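Local coordinates for probable polysaccharide deacetylase pdaA (Bacillus subtilis, PDB 1NY1), which deacetylates N-acetylmuramic acid residues of peptidoglycan on the way to muramic delta-lactam in the spore cortex, and is required for germination, at residues W171-Q176 with H199-D204. Numbering follows the deposited sequence.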
loop_
_atom_site.group_PDB
_atom_site.type_symbol
_atom_site.label_atom_id
_atom_site.label_comp_id
_atom_site.label_asym_id
_atom_site.label_seq_id
_atom_site.Cartn_x
_atom_site.Cartn_y
_atom_site.Cartn_z
ATOM N N TRP A 171 -13.170 -3.355 -1.335
ATOM C CA TRP A 171 -13.310 -2.132 -2.115
ATOM C C TRP A 171 -14.610 -2.044 -2.915
ATOM O O TRP A 171 -14.864 -1.044 -3.592
ATOM C CB TRP A 171 -12.139 -2.011 -3.086
ATOM C CG TRP A 171 -11.874 -3.286 -3.832
ATOM C CD1 TRP A 171 -11.010 -4.280 -3.472
ATOM C CD2 TRP A 171 -12.485 -3.709 -5.057
ATOM N NE1 TRP A 171 -11.040 -5.293 -4.399
ATOM C CE2 TRP A 171 -11.937 -4.969 -5.382
ATOM C CE3 TRP A 171 -13.442 -3.146 -5.912
ATOM C CZ2 TRP A 171 -12.313 -5.678 -6.532
ATOM C CZ3 TRP A 171 -13.815 -3.852 -7.055
ATOM C CH2 TRP A 171 -13.251 -5.103 -7.353
ATOM N N LYS A 172 -15.423 -3.090 -2.849
ATOM C CA LYS A 172 -16.691 -3.120 -3.577
ATOM C C LYS A 172 -17.819 -2.509 -2.756
ATOM O O LYS A 172 -18.389 -3.163 -1.887
ATOM C CB LYS A 172 -17.062 -4.557 -3.941
ATOM C CG LYS A 172 -16.330 -5.100 -5.143
ATOM C CD LYS A 172 -16.926 -6.426 -5.578
ATOM C CE LYS A 172 -16.218 -6.953 -6.814
ATOM N NZ LYS A 172 -16.698 -8.308 -7.197
ATOM N N ILE A 173 -18.154 -1.258 -3.051
ATOM C CA ILE A 173 -19.199 -0.565 -2.317
ATOM C C ILE A 173 -20.588 -1.161 -2.511
ATOM O O ILE A 173 -21.429 -1.081 -1.615
ATOM C CB ILE A 173 -19.244 0.934 -2.697
ATOM C CG1 ILE A 173 -17.859 1.554 -2.509
ATOM C CG2 ILE A 173 -20.228 1.676 -1.797
ATOM C CD1 ILE A 173 -17.347 1.479 -1.080
ATOM N N ASN A 174 -20.832 -1.773 -3.666
ATOM C CA ASN A 174 -22.148 -2.348 -3.928
ATOM C C ASN A 174 -22.358 -3.672 -3.199
ATOM O O ASN A 174 -23.444 -4.245 -3.247
ATOM C CB ASN A 174 -22.351 -2.535 -5.437
ATOM C CG ASN A 174 -21.593 -3.727 -5.986
ATOM O OD1 ASN A 174 -20.474 -4.016 -5.564
ATOM N ND2 ASN A 174 -22.193 -4.414 -6.948
ATOM N N ASN A 175 -21.326 -4.149 -2.513
ATOM C CA ASN A 175 -21.427 -5.406 -1.781
ATOM C C ASN A 175 -20.454 -5.395 -0.606
ATOM O O ASN A 175 -19.399 -6.034 -0.647
ATOM C CB ASN A 175 -21.118 -6.578 -2.721
ATOM C CG ASN A 175 -21.470 -7.927 -2.118
ATOM O OD1 ASN A 175 -21.147 -8.971 -2.686
ATOM N ND2 ASN A 175 -22.140 -7.914 -0.972
ATOM N N GLN A 176 -20.811 -4.644 0.436
ATOM C CA GLN A 176 -19.983 -4.521 1.633
ATOM C C GLN A 176 -20.356 -5.648 2.595
ATOM O O GLN A 176 -21.399 -5.614 3.249
ATOM C CB GLN A 176 -20.192 -3.129 2.249
ATOM C CG GLN A 176 -19.771 -2.016 1.276
ATOM C CD GLN A 176 -20.158 -0.612 1.718
ATOM O OE1 GLN A 176 -20.739 0.154 0.944
ATOM N NE2 GLN A 176 -19.826 -0.266 2.952
ATOM N N HIS A 199 -8.152 -1.225 2.001
ATOM C CA HIS A 199 -8.911 -0.059 1.560
ATOM C C HIS A 199 -9.631 0.388 2.822
ATOM O O HIS A 199 -9.707 -0.370 3.788
ATOM C CB HIS A 199 -9.903 -0.443 0.459
ATOM C CG HIS A 199 -9.232 -0.920 -0.789
ATOM N ND1 HIS A 199 -8.664 -0.055 -1.699
ATOM C CD2 HIS A 199 -8.918 -2.168 -1.209
ATOM C CE1 HIS A 199 -8.023 -0.749 -2.622
ATOM N NE2 HIS A 199 -8.160 -2.034 -2.348
ATOM N N THR A 200 -10.148 1.610 2.834
ATOM C CA THR A 200 -10.827 2.109 4.021
ATOM C C THR A 200 -12.243 2.584 3.719
ATOM O O THR A 200 -12.809 3.372 4.476
ATOM C CB THR A 200 -10.041 3.291 4.644
ATOM O OG1 THR A 200 -10.103 4.422 3.762
ATOM C CG2 THR A 200 -8.580 2.903 4.858
ATOM N N VAL A 201 -12.820 2.087 2.631
ATOM C CA VAL A 201 -14.158 2.505 2.222
ATOM C C VAL A 201 -15.312 1.563 2.567
ATOM O O VAL A 201 -16.477 1.967 2.518
ATOM C CB VAL A 201 -14.211 2.753 0.692
ATOM C CG1 VAL A 201 -13.283 3.894 0.315
ATOM C CG2 VAL A 201 -13.814 1.483 -0.066
ATOM N N SER A 202 -15.010 0.319 2.926
ATOM C CA SER A 202 -16.074 -0.642 3.212
ATOM C C SER A 202 -16.547 -0.681 4.663
ATOM O O SER A 202 -15.754 -0.546 5.592
ATOM C CB SER A 202 -15.632 -2.040 2.769
ATOM O OG SER A 202 -16.752 -2.893 2.569
ATOM N N ARG A 203 -17.850 -0.882 4.843
ATOM C CA ARG A 203 -18.451 -0.926 6.170
ATOM C C ARG A 203 -17.673 -1.789 7.157
ATOM O O ARG A 203 -17.316 -2.930 6.859
ATOM C CB ARG A 203 -19.898 -1.432 6.081
ATOM C CG ARG A 203 -20.620 -1.447 7.421
ATOM C CD ARG A 203 -22.089 -1.792 7.240
ATOM N NE ARG A 203 -22.254 -3.094 6.609
ATOM C CZ ARG A 203 -22.121 -4.252 7.243
ATOM N NH1 ARG A 203 -21.827 -4.270 8.536
ATOM N NH2 ARG A 203 -22.267 -5.394 6.581
ATOM N N ASP A 204 -17.407 -1.208 8.325
ATOM C CA ASP A 204 -16.696 -1.864 9.413
ATOM C C ASP A 204 -15.234 -2.247 9.178
ATOM O O ASP A 204 -14.671 -3.010 9.965
ATOM C CB ASP A 204 -17.484 -3.104 9.868
ATOM C CG ASP A 204 -18.615 -2.761 10.829
ATOM O OD1 ASP A 204 -18.828 -1.566 11.116
ATOM O OD2 ASP A 204 -19.295 -3.692 11.312
HETATM O O HOH W 1 -16.584 -4.135 -0.020
#
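W171 meets H199 at the start of the contact, the two side chains running side by side in the same direction. CB of W171 sits over one face of the imidazole, 3.9 Å from the ring centroid and 17° off the normal, a CH-pi contact. With CG of W171 turned between its own backbone N and carbonyl carbon (chi1 47°), the indole presents an edge to that face: CD1 lies 3.7 Å from CD2 of H199, and the planes meet at 71° in an offset edge-to-face pair. The aliphatic chain of K172 lies against one face of the indole. The carbonyl O of K172 accepts a hydrogen bond from a water, 2.8 Å away, that is also hydrogen-bonded to OG of S202 at 2.9 Å and so links the two loops. At I173, CD1 packs against CG2 of V201 at 3.7 Å, the two side chains crossing at about a right angle; both also touch Y53. Q176 closes the contact. Its CG rests 3.4 Å from OG of S202, and its extended chain carries the terminal amide to the backbone of R203, whose bent side chain returns NH2 for a weak hydrogen bond, 3.5 Å long, to the carbonyl O of Q176. Shortening Q176 to an alanine removes the aliphatic span and the amide, and is likely to leave S202 OG and the backbone at R203 less covered. H199 is, by similarity, the proton donor of this NodB-type deacetylase; its side chain lies near those of D50, the proton acceptor by similarity, and D170, which by similarity raises the pKa of the histidine. The 171-176 loop thus shields one face of the probable catalytic imidazole without taking up its ring nitrogens, while its polar ties to 199-204 rest mainly on one water and one weak bond.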